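Local coordinates for DNA endonuclease I-CvuI (Chlorella vulgaris, PDB 5A77), which is a LAGLIDADG homing endonuclease that cleaves a bound DNA target (that of the related I-CreI) in the presence of magnesium and is probably involved in intron homing, at residues Ala13-Ala16 with Gly17-Ala21; Val47-Ser50 with Thr51-Phe55; Leu58-Gln61 with Lys62-Cys66; Phe79-Gly83 with Gly84-Gln88. All coordinates share one frame; numbering follows the deposited sequence.

Interaction 1: Ala13-Ala16 with Gly17-Ala21. With MG (magnesium ion), chain G; nucleotides of chain F.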
loop_
_atom_site.group_PDB
_atom_site.type_symbol
_atom_site.label_atom_id
_atom_site.label_comp_id
_atom_site.label_asym_id
_atom_site.label_seq_id
_atom_site.Cartn_x
_atom_site.Cartn_y
_atom_site.Cartn_z
ATOM N N ALA B 13 4.444 -12.094 4.324
ATOM C CA ALA B 13 4.549 -10.898 5.162
ATOM C C ALA B 13 4.630 -9.638 4.294
ATOM O O ALA B 13 3.962 -8.637 4.573
ATOM C CB ALA B 13 5.757 -10.994 6.085
ATOM N N TRP B 14 5.448 -9.694 3.247
ATOM C CA TRP B 14 5.530 -8.612 2.270
ATOM C C TRP B 14 4.156 -8.362 1.661
ATOM O O TRP B 14 3.698 -7.224 1.594
ATOM C CB TRP B 14 6.552 -8.933 1.159
ATOM C CG TRP B 14 6.568 -7.904 0.050
ATOM C CD1 TRP B 14 7.346 -6.782 -0.017
ATOM C CD2 TRP B 14 5.757 -7.905 -1.145
ATOM N NE1 TRP B 14 7.068 -6.084 -1.169
ATOM C CE2 TRP B 14 6.113 -6.745 -1.870
ATOM C CE3 TRP B 14 4.789 -8.768 -1.657
ATOM C CZ2 TRP B 14 5.503 -6.435 -3.095
ATOM C CZ3 TRP B 14 4.193 -8.453 -2.876
ATOM C CH2 TRP B 14 4.554 -7.293 -3.578
ATOM N N LEU B 15 3.501 -9.432 1.218
ATOM C CA LEU B 15 2.188 -9.323 0.586
ATOM C C LEU B 15 1.135 -8.828 1.571
ATOM O O LEU B 15 0.266 -8.024 1.221
ATOM C CB LEU B 15 1.757 -10.664 -0.007
ATOM C CG LEU B 15 0.428 -10.548 -0.748
ATOM C CD1 LEU B 15 0.515 -9.429 -1.777
ATOM C CD2 LEU B 15 0.029 -11.868 -1.402
ATOM N N ALA B 16 1.207 -9.306 2.804
ATOM C CA ALA B 16 0.341 -8.764 3.820
ATOM C C ALA B 16 0.596 -7.270 3.905
ATOM O O ALA B 16 -0.344 -6.465 3.963
ATOM C CB ALA B 16 0.582 -9.438 5.156
ATOM N N GLY B 17 1.876 -6.907 3.890
ATOM C CA GLY B 17 2.271 -5.515 3.931
ATOM C C GLY B 17 1.614 -4.744 2.806
ATOM O O GLY B 17 1.152 -3.621 2.994
ATOM N N PHE B 18 1.538 -5.373 1.639
ATOM C CA PHE B 18 1.025 -4.714 0.447
ATOM C C PHE B 18 -0.493 -4.562 0.490
ATOM O O PHE B 18 -1.033 -3.496 0.177
ATOM C CB PHE B 18 1.456 -5.497 -0.790
ATOM C CG PHE B 18 1.563 -4.671 -2.021
ATOM C CD1 PHE B 18 2.659 -3.830 -2.214
ATOM C CD2 PHE B 18 0.592 -4.746 -3.009
ATOM C CE1 PHE B 18 2.781 -3.071 -3.376
ATOM C CE2 PHE B 18 0.701 -3.990 -4.180
ATOM C CZ PHE B 18 1.795 -3.145 -4.358
ATOM N N VAL B 19 -1.179 -5.631 0.882
ATOM C CA VAL B 19 -2.633 -5.606 0.992
ATOM C C VAL B 19 -3.108 -4.572 2.042
ATOM O O VAL B 19 -4.065 -3.830 1.798
ATOM C CB VAL B 19 -3.184 -7.011 1.337
ATOM C CG1 VAL B 19 -4.676 -6.956 1.617
ATOM C CG2 VAL B 19 -2.888 -7.980 0.197
ATOM N N ASP B 20 -2.435 -4.497 3.192
ATOM C CA ASP B 20 -2.814 -3.509 4.211
ATOM C C ASP B 20 -2.801 -2.083 3.667
ATOM O O ASP B 20 -3.506 -1.215 4.183
ATOM C CB ASP B 20 -1.889 -3.582 5.429
ATOM C CG ASP B 20 -2.372 -4.559 6.463
ATOM O OD1 ASP B 20 -3.592 -4.797 6.524
ATOM O OD2 ASP B 20 -1.540 -5.096 7.217
ATOM N N ALA B 21 -1.997 -1.844 2.631
ATOM C CA ALA B 21 -1.856 -0.502 2.085
ATOM C C ALA B 21 -2.715 -0.306 0.847
ATOM O O ALA B 21 -3.442 0.673 0.750
ATOM C CB ALA B 21 -0.407 -0.204 1.775
HETATM MG MG MG G . -3.683 2.890 1.228
ATOM O OP3 DG F 1 -7.808 1.581 1.434
ATOM P P DG F 1 -6.719 0.893 0.691
ATOM O OP1 DG F 1 -5.748 1.937 0.281
ATOM O OP2 DG F 1 -6.253 -0.242 1.522
ATOM O "O5'" DG F 1 -7.331 0.226 -0.628
ATOM C "C5'" DG F 1 -7.501 1.000 -1.832
ATOM C "C4'" DG F 1 -8.931 1.485 -1.919
ATOM O "O4'" DG F 1 -9.224 2.038 -3.228
ATOM C "C3'" DG F 1 -9.975 0.412 -1.675
ATOM O "O3'" DG F 1 -10.905 0.944 -0.809
ATOM C "C2'" DG F 1 -10.576 0.173 -3.068
ATOM C "C1'" DG F 1 -10.488 1.565 -3.644
ATOM N N9 DG F 1 -10.531 1.655 -5.098
ATOM C C8 DG F 1 -9.711 1.015 -6.000
ATOM N N7 DG F 1 -9.944 1.357 -7.240
ATOM C C5 DG F 1 -10.962 2.299 -7.147
ATOM C C6 DG F 1 -11.630 3.024 -8.155
ATOM O O6 DG F 1 -11.457 2.977 -9.370
ATOM N N1 DG F 1 -12.597 3.871 -7.631
ATOM C C2 DG F 1 -12.882 4.004 -6.303
ATOM N N2 DG F 1 -13.845 4.881 -5.987
ATOM N N3 DG F 1 -12.264 3.330 -5.344
ATOM C C4 DG F 1 -11.324 2.498 -5.837
#
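W14 and F18, one helical turn apart, hold their rings nearly parallel (planes at 18°) yet slid so far that they barely overlap, the centroids lying 5.1 Å apart. The turn belongs to the LAGLIDADG helix, here read as LAGFVDADG, the signature at the dimer interface of this endonuclease family. W14 has CG trans to its own nitrogen (chi1 174°), which brings CH2 of the six-membered ring over the rim of one F18 face, while CZ2 meets F18 CD1 at 4.0 Å. L15 CD1 also touches F18 CB and V19 CG2. G17 N donates to A13 O, and the next three amides continue the alpha-helical ladder. F18 packs against G17 of the second subunit, and W14 NE1 bonds to D20 OD2 of that subunit. At the C-terminal end of the segment, magnesium joins D22 of the second subunit, a further DNA phosphate, A21 O at 2.3 Å and OP1 of DG1 of chain F at 2.5 Å.

Interaction 2: Val47-Ser50 with Thr51-Phe55; sequences VFQS and TTQHF. Unlike the reference sequence in segment 51-55: Q53 (reference Arg). With nucleotides of chain D; nucleotides of chain F.
The DNA-binding end of strand 39-50, beside the magnesium site, bends into a short 3-10 turn in which S50 and T52 join hydroxyls, OG to OG1 at 2.7 Å. S50 OG gets there by standing trans to its own nitrogen (chi1 164°), and either hydroxyl could be the donor. The turn is closed again by Q53 N, which donates to S50 O at 3.0 Å from well above the carbonyl plane. S50 also faces the DNA: its N donates to OP2 of DC14 of chain D at 2.9 Å. Q49, bent at chi2, brings NE2 within 3.0 Å of OP1 of the same phosphate, and its side chain lies about 4 Å from a magnesium ion. F48 reaches the bases. C8 of DG1 of chain F sits 3.2 Å above the centre of one face of its ring, and CZ, at the ring edge, comes to 3.2 Å from N7 of DA2 of chain F. An alanine in place of F48 would probably leave C8 of DG1 without the face beneath it and open a gap beside N7 of DA2. Around the turn, T51 OG1 and H54 ND1 both bond to S77 OG on the neighbouring strand. Side chains that reach the bases in the DNA groove from an antiparallel sheet are typical of LAGLIDADG endonucleases.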
loop_
_atom_site.group_PDB
_atom_site.type_symbol
_atom_site.label_atom_id
_atom_site.label_comp_id
_atom_site.label_asym_id
_atom_site.label_seq_id
_atom_site.Cartn_x
_atom_site.Cartn_y
_atom_site.Cartn_z
ATOM N N VAL B 47 -6.239 -6.534 -5.086
ATOM C CA VAL B 47 -5.073 -5.668 -4.978
ATOM C C VAL B 47 -4.981 -4.788 -6.232
ATOM O O VAL B 47 -5.128 -5.274 -7.357
ATOM C CB VAL B 47 -3.776 -6.491 -4.797
ATOM C CG1 VAL B 47 -2.555 -5.630 -5.003
ATOM C CG2 VAL B 47 -3.744 -7.138 -3.432
ATOM N N PHE B 48 -4.764 -3.489 -6.030
ATOM C CA PHE B 48 -4.730 -2.534 -7.133
ATOM C C PHE B 48 -3.325 -2.052 -7.441
ATOM O O PHE B 48 -2.539 -1.798 -6.536
ATOM C CB PHE B 48 -5.604 -1.319 -6.833
ATOM C CG PHE B 48 -7.004 -1.663 -6.444
ATOM C CD1 PHE B 48 -7.975 -1.881 -7.410
ATOM C CD2 PHE B 48 -7.358 -1.758 -5.108
ATOM C CE1 PHE B 48 -9.276 -2.189 -7.041
ATOM C CE2 PHE B 48 -8.641 -2.068 -4.745
ATOM C CZ PHE B 48 -9.600 -2.283 -5.710
ATOM N N GLN B 49 -3.014 -1.927 -8.725
ATOM C CA GLN B 49 -1.779 -1.282 -9.141
ATOM C C GLN B 49 -1.948 -0.680 -10.522
ATOM O O GLN B 49 -2.766 -1.148 -11.319
ATOM C CB GLN B 49 -0.599 -2.260 -9.129
ATOM C CG GLN B 49 0.763 -1.551 -8.897
ATOM C CD GLN B 49 0.804 -0.779 -7.572
ATOM O OE1 GLN B 49 0.205 -1.202 -6.578
ATOM N NE2 GLN B 49 1.489 0.359 -7.560
ATOM N N SER B 50 -1.186 0.376 -10.790
ATOM C CA SER B 50 -1.172 0.996 -12.105
ATOM C C SER B 50 -0.670 -0.027 -13.114
ATOM O O SER B 50 0.184 -0.854 -12.787
ATOM C CB SER B 50 -0.299 2.260 -12.102
ATOM O OG SER B 50 0.021 2.680 -13.420
ATOM N N THR B 51 -1.218 0.017 -14.327
ATOM C CA THR B 51 -0.837 -0.931 -15.379
ATOM C C THR B 51 0.616 -0.699 -15.778
ATOM O O THR B 51 1.254 -1.570 -16.377
ATOM C CB THR B 51 -1.753 -0.824 -16.628
ATOM O OG1 THR B 51 -3.126 -0.818 -16.217
ATOM C CG2 THR B 51 -1.535 -2.000 -17.569
ATOM N N THR B 52 1.119 0.487 -15.444
ATOM C CA THR B 52 2.546 0.795 -15.498
ATOM C C THR B 52 3.369 -0.381 -14.995
ATOM O O THR B 52 4.322 -0.816 -15.644
ATOM C CB THR B 52 2.903 2.030 -14.622
ATOM O OG1 THR B 52 2.148 3.178 -15.036
ATOM C CG2 THR B 52 4.394 2.329 -14.700
ATOM N N GLN B 53 2.988 -0.886 -13.823
ATOM C CA GLN B 53 3.713 -1.977 -13.199
ATOM C C GLN B 53 2.799 -3.148 -12.977
ATOM O O GLN B 53 2.764 -3.742 -11.897
ATOM C CB GLN B 53 4.341 -1.536 -11.888
ATOM C CG GLN B 53 4.546 -0.043 -11.764
ATOM C CD GLN B 53 5.476 0.279 -10.622
ATOM O OE1 GLN B 53 6.592 -0.237 -10.565
ATOM N NE2 GLN B 53 5.004 1.082 -9.671
ATOM N N HIS B 54 2.081 -3.478 -14.043
ATOM C CA HIS B 54 1.209 -4.632 -14.119
ATOM C C HIS B 54 1.906 -5.906 -13.644
ATOM O O HIS B 54 1.260 -6.830 -13.153
ATOM C CB HIS B 54 0.723 -4.770 -15.563
ATOM C CG HIS B 54 -0.214 -5.919 -15.792
ATOM N ND1 HIS B 54 -1.579 -5.744 -15.933
ATOM C CD2 HIS B 54 0.004 -7.240 -15.922
ATOM C CE1 HIS B 54 -2.152 -6.905 -16.140
ATOM N NE2 HIS B 54 -1.201 -7.851 -16.131
ATOM N N PHE B 55 3.230 -5.950 -13.768
ATOM C CA PHE B 55 3.975 -7.169 -13.458
ATOM C C PHE B 55 3.867 -7.610 -11.994
ATOM O O PHE B 55 3.899 -8.811 -11.712
ATOM C CB PHE B 55 5.457 -7.013 -13.849
ATOM C CG PHE B 55 6.252 -6.058 -12.981
ATOM C CD1 PHE B 55 6.883 -6.505 -11.828
ATOM C CD2 PHE B 55 6.427 -4.735 -13.361
ATOM C CE1 PHE B 55 7.625 -5.636 -11.032
ATOM C CE2 PHE B 55 7.180 -3.856 -12.582
ATOM C CZ PHE B 55 7.777 -4.307 -11.412
ATOM P P DC D 14 -1.048 2.796 -7.521
ATOM O OP1 DC D 14 -0.198 2.498 -6.340
ATOM O OP2 DC D 14 -0.606 2.416 -8.884
ATOM O "O5'" DC D 14 -2.527 2.186 -7.308
ATOM C "C5'" DC D 14 -2.957 1.774 -6.010
ATOM C "C4'" DC D 14 -4.026 2.709 -5.438
ATOM O "O4'" DC D 14 -4.638 3.508 -6.492
ATOM C "C3'" DC D 14 -5.185 2.001 -4.721
ATOM O "O3'" DC D 14 -5.274 2.448 -3.353
ATOM C "C2'" DC D 14 -6.425 2.402 -5.546
ATOM C "C1'" DC D 14 -5.977 3.725 -6.135
ATOM N N1 DC D 14 -6.765 4.212 -7.348
ATOM C C2 DC D 14 -8.053 4.753 -7.177
ATOM O O2 DC D 14 -8.541 4.801 -6.042
ATOM N N3 DC D 14 -8.730 5.211 -8.265
ATOM C C4 DC D 14 -8.168 5.153 -9.475
ATOM N N4 DC D 14 -8.869 5.620 -10.515
ATOM C C5 DC D 14 -6.857 4.616 -9.673
ATOM C C6 DC D 14 -6.198 4.168 -8.591
ATOM O OP3 DG F 1 -7.808 1.581 1.434
ATOM P P DG F 1 -6.719 0.893 0.691
ATOM O OP1 DG F 1 -5.748 1.937 0.281
ATOM O OP2 DG F 1 -6.253 -0.242 1.522
ATOM O "O5'" DG F 1 -7.331 0.226 -0.628
ATOM C "C5'" DG F 1 -7.501 1.000 -1.832
ATOM C "C4'" DG F 1 -8.931 1.485 -1.919
ATOM O "O4'" DG F 1 -9.224 2.038 -3.228
ATOM C "C3'" DG F 1 -9.975 0.412 -1.675
ATOM O "O3'" DG F 1 -10.905 0.944 -0.809
ATOM C "C2'" DG F 1 -10.576 0.173 -3.068
ATOM C "C1'" DG F 1 -10.488 1.565 -3.644
ATOM N N9 DG F 1 -10.531 1.655 -5.098
ATOM C C8 DG F 1 -9.711 1.015 -6.000
ATOM N N7 DG F 1 -9.944 1.357 -7.240
ATOM C C5 DG F 1 -10.962 2.299 -7.147
ATOM C C6 DG F 1 -11.630 3.024 -8.155
ATOM O O6 DG F 1 -11.457 2.977 -9.370
ATOM N N1 DG F 1 -12.597 3.871 -7.631
ATOM C C2 DG F 1 -12.882 4.004 -6.303
ATOM N N2 DG F 1 -13.845 4.881 -5.987
ATOM N N3 DG F 1 -12.264 3.330 -5.344
ATOM C C4 DG F 1 -11.324 2.498 -5.837
ATOM P P DA F 2 -11.443 0.103 0.436
ATOM O OP1 DA F 2 -11.109 0.828 1.682
ATOM O OP2 DA F 2 -11.006 -1.306 0.311
ATOM O "O5'" DA F 2 -13.002 0.211 0.190
ATOM C "C5'" DA F 2 -13.475 1.335 -0.531
ATOM C "C4'" DA F 2 -14.548 0.941 -1.523
ATOM O "O4'" DA F 2 -13.988 0.791 -2.855
ATOM C "C3'" DA F 2 -15.279 -0.380 -1.225
ATOM O "O3'" DA F 2 -16.671 -0.134 -1.298
ATOM C "C2'" DA F 2 -14.800 -1.297 -2.365
ATOM C "C1'" DA F 2 -14.679 -0.252 -3.454
ATOM N N9 DA F 2 -14.012 -0.632 -4.687
ATOM C C8 DA F 2 -13.110 -1.648 -4.906
ATOM N N7 DA F 2 -12.704 -1.728 -6.162
ATOM C C5 DA F 2 -13.396 -0.697 -6.794
ATOM C C6 DA F 2 -13.421 -0.234 -8.124
ATOM N N6 DA F 2 -12.692 -0.782 -9.121
ATOM N N1 DA F 2 -14.230 0.817 -8.404
ATOM C C2 DA F 2 -14.951 1.352 -7.430
ATOM N N3 DA F 2 -15.010 1.008 -6.154
ATOM C C4 DA F 2 -14.204 -0.032 -5.899
#

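Interaction 3: Leu58-Gln61 with Lys62-Cys66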
loop_
_atom_site.group_PDB
_atom_site.type_symbol
_atom_site.label_atom_id
_atom_site.label_comp_id
_atom_site.label_asym_id
_atom_site.label_seq_id
_atom_site.Cartn_x
_atom_site.Cartn_y
_atom_site.Cartn_z
ATOM N N LEU B 58 1.027 -10.041 -11.301
ATOM C CA LEU B 58 1.369 -11.382 -11.760
ATOM C C LEU B 58 2.321 -12.070 -10.779
ATOM O O LEU B 58 2.239 -13.280 -10.590
ATOM C CB LEU B 58 1.997 -11.333 -13.152
ATOM C CG LEU B 58 1.128 -10.743 -14.267
ATOM C CD1 LEU B 58 1.887 -10.722 -15.593
ATOM C CD2 LEU B 58 -0.191 -11.500 -14.402
ATOM N N ASP B 59 3.222 -11.304 -10.157
ATOM C CA ASP B 59 4.049 -11.838 -9.068
ATOM C C ASP B 59 3.184 -12.281 -7.872
ATOM O O ASP B 59 3.494 -13.250 -7.182
ATOM C CB ASP B 59 5.068 -10.809 -8.583
ATOM C CG ASP B 59 6.184 -10.552 -9.579
ATOM O OD1 ASP B 59 6.342 -11.334 -10.550
ATOM O OD2 ASP B 59 6.928 -9.566 -9.367
ATOM N N ILE B 60 2.106 -11.554 -7.617
ATOM C CA ILE B 60 1.277 -11.854 -6.462
ATOM C C ILE B 60 0.458 -13.102 -6.746
ATOM O O ILE B 60 0.286 -13.954 -5.884
ATOM C CB ILE B 60 0.361 -10.670 -6.097
ATOM C CG1 ILE B 60 1.195 -9.537 -5.487
ATOM C CG2 ILE B 60 -0.722 -11.114 -5.122
ATOM C CD1 ILE B 60 0.518 -8.189 -5.479
ATOM N N GLN B 61 -0.014 -13.216 -7.980
ATOM C CA GLN B 61 -0.749 -14.395 -8.411
ATOM C C GLN B 61 0.091 -15.660 -8.302
ATOM O O GLN B 61 -0.415 -16.711 -7.906
ATOM C CB GLN B 61 -1.235 -14.222 -9.846
ATOM C CG GLN B 61 -1.950 -15.437 -10.383
ATOM C CD GLN B 61 -2.286 -15.300 -11.852
ATOM O OE1 GLN B 61 -1.398 -15.319 -12.714
ATOM N NE2 GLN B 61 -3.575 -15.155 -12.150
ATOM N N LYS B 62 1.368 -15.556 -8.657
ATOM C CA LYS B 62 2.273 -16.703 -8.628
ATOM C C LYS B 62 2.555 -17.132 -7.199
ATOM O O LYS B 62 2.533 -18.324 -6.889
ATOM C CB LYS B 62 3.591 -16.380 -9.340
ATOM C CG LYS B 62 4.580 -17.533 -9.352
ATOM C CD LYS B 62 5.619 -17.337 -10.434
ATOM C CE LYS B 62 6.461 -18.589 -10.658
ATOM N NZ LYS B 62 7.282 -18.488 -11.904
ATOM N N ILE B 63 2.825 -16.151 -6.341
ATOM C CA ILE B 63 3.056 -16.390 -4.920
ATOM C C ILE B 63 1.866 -17.098 -4.272
ATOM O O ILE B 63 2.035 -18.005 -3.456
ATOM C CB ILE B 63 3.330 -15.071 -4.171
ATOM C CG1 ILE B 63 4.740 -14.570 -4.477
ATOM C CG2 ILE B 63 3.155 -15.247 -2.665
ATOM C CD1 ILE B 63 5.134 -13.371 -3.664
ATOM N N LEU B 64 0.660 -16.686 -4.652
ATOM C CA LEU B 64 -0.555 -17.197 -4.032
ATOM C C LEU B 64 -1.039 -18.487 -4.688
ATOM O O LEU B 64 -1.532 -19.384 -4.000
ATOM C CB LEU B 64 -1.655 -16.141 -4.082
ATOM C CG LEU B 64 -1.424 -14.968 -3.139
ATOM C CD1 LEU B 64 -2.623 -14.037 -3.149
ATOM C CD2 LEU B 64 -1.139 -15.477 -1.733
ATOM N N GLY B 65 -0.901 -18.568 -6.013
ATOM C CA GLY B 65 -1.298 -19.751 -6.761
ATOM C C GLY B 65 -2.748 -19.710 -7.206
ATOM O O GLY B 65 -3.308 -20.709 -7.646
ATOM N N CYS B 66 -3.351 -18.535 -7.104
ATOM C CA CYS B 66 -4.772 -18.380 -7.354
ATOM C C CYS B 66 -5.027 -16.963 -7.852
ATOM O O CYS B 66 -4.160 -16.101 -7.732
ATOM C CB CYS B 66 -5.576 -18.656 -6.071
ATOM S SG CYS B 66 -7.100 -19.561 -6.374
#
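Q61 O accepts from G65 N at 2.7 Å, the shortest of four backbone bonds across this turn. The preceding acceptors are matched in step: L58 O takes K62 N, D59 O takes I63 N at 3.1 Å, and I60 O takes L64 N at 3.0 Å. In all four the donor is tilted moderately out of the carbonyl plane. They belong to the C-terminal end of helix 55-64, where G65 leaves the helical conformation with a positive phi of 89° and the chain turns off toward strand 68-71. Past that end, L64 O has a weak bond from K93 NZ. Q61 is extended, with CG trans to its backbone nitrogen (chi1 177°), and its NE2 donates to G67 O; CG passes 3.5 Å from C66 O. On the buried side I60 and L64 run side by side, pointing the same way, and pack against L15 of helix 6-22 and F79 of the sheet. Their branches meet at I60 CG2 and L64 CD1, 4.0 Å apart.

Interaction 4: Phe79-Gly83 with Gly84-Gln88. With nucleotides of chain C.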
loop_
_atom_site.group_PDB
_atom_site.type_symbol
_atom_site.label_atom_id
_atom_site.label_comp_id
_atom_site.label_asym_id
_atom_site.label_seq_id
_atom_site.Cartn_x
_atom_site.Cartn_y
_atom_site.Cartn_z
ATOM N N PHE B 79 -5.540 -7.347 -9.340
ATOM C CA PHE B 79 -5.447 -8.781 -9.108
ATOM C C PHE B 79 -6.578 -9.180 -8.162
ATOM O O PHE B 79 -6.729 -8.590 -7.100
ATOM C CB PHE B 79 -4.096 -9.175 -8.510
ATOM C CG PHE B 79 -4.125 -10.499 -7.788
ATOM C CD1 PHE B 79 -3.869 -11.675 -8.470
ATOM C CD2 PHE B 79 -4.442 -10.569 -6.429
ATOM C CE1 PHE B 79 -3.908 -12.896 -7.814
ATOM C CE2 PHE B 79 -4.482 -11.782 -5.769
ATOM C CZ PHE B 79 -4.206 -12.949 -6.464
ATOM N N CYS B 80 -7.368 -10.185 -8.509
ATOM C CA CYS B 80 -8.509 -10.476 -7.643
ATOM C C CYS B 80 -8.764 -11.952 -7.349
ATOM O O CYS B 80 -8.757 -12.791 -8.253
ATOM C CB CYS B 80 -9.778 -9.872 -8.233
ATOM S SG CYS B 80 -11.184 -10.172 -7.180
ATOM N N VAL B 81 -8.985 -12.253 -6.073
ATOM C CA VAL B 81 -9.399 -13.586 -5.664
ATOM C C VAL B 81 -10.848 -13.540 -5.209
ATOM O O VAL B 81 -11.154 -12.952 -4.165
ATOM C CB VAL B 81 -8.519 -14.146 -4.527
ATOM C CG1 VAL B 81 -8.837 -15.614 -4.278
ATOM C CG2 VAL B 81 -7.064 -13.995 -4.869
ATOM N N VAL B 82 -11.735 -14.142 -5.996
ATOM C CA VAL B 82 -13.153 -14.220 -5.646
ATOM C C VAL B 82 -13.517 -15.613 -5.155
ATOM O O VAL B 82 -12.975 -16.610 -5.640
ATOM C CB VAL B 82 -14.066 -13.881 -6.847
ATOM C CG1 VAL B 82 -15.515 -13.653 -6.400
ATOM C CG2 VAL B 82 -13.541 -12.680 -7.596
ATOM N N GLY B 83 -14.427 -15.671 -4.181
ATOM C CA GLY B 83 -15.117 -16.901 -3.814
ATOM C C GLY B 83 -14.561 -17.633 -2.611
ATOM O O GLY B 83 -13.362 -17.591 -2.349
ATOM N N GLY B 84 -15.436 -18.348 -1.909
ATOM C CA GLY B 84 -15.102 -18.955 -0.635
ATOM C C GLY B 84 -13.963 -19.952 -0.617
ATOM O O GLY B 84 -13.055 -19.848 0.202
ATOM N N THR B 85 -14.001 -20.918 -1.519
ATOM C CA THR B 85 -13.031 -22.005 -1.497
ATOM C C THR B 85 -11.581 -21.598 -1.825
ATOM O O THR B 85 -10.640 -22.253 -1.375
ATOM C CB THR B 85 -13.450 -23.122 -2.466
ATOM O OG1 THR B 85 -12.559 -24.233 -2.313
ATOM C CG2 THR B 85 -13.420 -22.630 -3.915
ATOM N N SER B 86 -11.385 -20.530 -2.596
ATOM C CA SER B 86 -10.023 -20.102 -2.921
ATOM C C SER B 86 -9.602 -18.865 -2.124
ATOM O O SER B 86 -8.404 -18.642 -1.912
ATOM C CB SER B 86 -9.880 -19.820 -4.416
ATOM O OG SER B 86 -11.008 -19.134 -4.922
ATOM N N LEU B 87 -10.573 -18.055 -1.697
ATOM C CA LEU B 87 -10.256 -16.829 -0.962
ATOM C C LEU B 87 -10.002 -17.171 0.494
ATOM O O LEU B 87 -9.237 -16.492 1.174
ATOM C CB LEU B 87 -11.368 -15.785 -1.095
ATOM C CG LEU B 87 -11.270 -14.597 -0.132
ATOM C CD1 LEU B 87 -9.941 -13.853 -0.298
ATOM C CD2 LEU B 87 -12.429 -13.640 -0.282
ATOM N N GLN B 88 -10.637 -18.236 0.967
ATOM C CA GLN B 88 -10.357 -18.760 2.296
ATOM C C GLN B 88 -8.889 -19.071 2.347
ATOM O O GLN B 88 -8.155 -18.497 3.123
ATOM C CB GLN B 88 -11.193 -20.012 2.619
ATOM C CG GLN B 88 -11.007 -20.514 4.053
ATOM C CD GLN B 88 -11.675 -21.858 4.318
ATOM O OE1 GLN B 88 -12.517 -22.317 3.538
ATOM N NE2 GLN B 88 -11.312 -22.488 5.430
ATOM P P DA C 4 -17.656 -17.402 -6.368
ATOM O OP1 DA C 4 -17.436 -18.435 -5.336
ATOM O OP2 DA C 4 -17.982 -15.998 -6.015
ATOM O "O5'" DA C 4 -16.344 -17.418 -7.296
ATOM C "C5'" DA C 4 -15.977 -18.630 -7.984
ATOM C "C4'" DA C 4 -15.624 -18.353 -9.431
ATOM O "O4'" DA C 4 -16.806 -17.916 -10.135
ATOM C "C3'" DA C 4 -14.575 -17.255 -9.645
ATOM O "O3'" DA C 4 -13.539 -17.737 -10.481
ATOM C "C2'" DA C 4 -15.357 -16.122 -10.317
ATOM C "C1'" DA C 4 -16.462 -16.876 -11.023
ATOM N N9 DA C 4 -17.662 -16.077 -11.240
ATOM C C8 DA C 4 -18.493 -15.590 -10.277
ATOM N N7 DA C 4 -19.513 -14.919 -10.746
ATOM C C5 DA C 4 -19.360 -14.985 -12.114
ATOM C C6 DA C 4 -20.135 -14.479 -13.177
ATOM N N6 DA C 4 -21.249 -13.762 -12.998
ATOM N N1 DA C 4 -19.709 -14.721 -14.433
ATOM C C2 DA C 4 -18.585 -15.439 -14.611
ATOM N N3 DA C 4 -17.775 -15.978 -13.688
ATOM C C4 DA C 4 -18.225 -15.704 -12.443
#
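With CG1 trans to its backbone nitrogen (chi1 -171°), V81 reaches from the end of strand 76-82 to the first turn of helix 84-94. L87 has CG in the corresponding position. V81 CG1 meets L87 CA at 3.8 Å and L87 CB at 4.1 Å, while the L87 side chain packs on V43 and L45 of strand 39-50. Between strand and helix stands G83, the N-cap residue. Its carbonyl O receives L87 N at 2.9 Å, nearly in line with the C=O bond, which fastens the first turn to the residue that begins it. The strand and helix axes approach to 7.1 Å and their directions differ by 123°, a sharp turn made at this glycine. Its phi of 99° is awkward for a residue with a side chain, and a CB would also run into OP1 of DA4 of chain C, which lies 3.2 Å from G83 CA. V82, on the other side of the strand, turns CG1 to 3.4 Å from OP2 of the same phosphate. S86 O, further on, accepts from T90 OG1. The junction therefore combines an apolar strand-helix contact with a helix N terminus set near DNA: G84 N is 4.0 Å from OP1, too far for a direct bond, but the helix end would probably favour the phosphate charge.

Overall arrangement
Along the chain the four contacts come in series, neither nesting nor crossing, and each joins consecutive segments, so none closes a long loop. Interaction 1 lies within helix 6-22. Interaction 2 turns the chain from strand 39-50 toward helix 55-64, interaction 3 ends that helix, and interaction 4 passes from strand 76-82 into helix 84-94. In space they come together: L15 and F18 pack on I60, F18 and V19 on V47, and V47 on I60, making one apolar layer between the two helices and the sheet. F79 joins interaction 4 to this layer through Q61 and L64, and its amide probably bonds to V47 O on the adjacent strand. Interactions 1 and 2 also touch the second subunit.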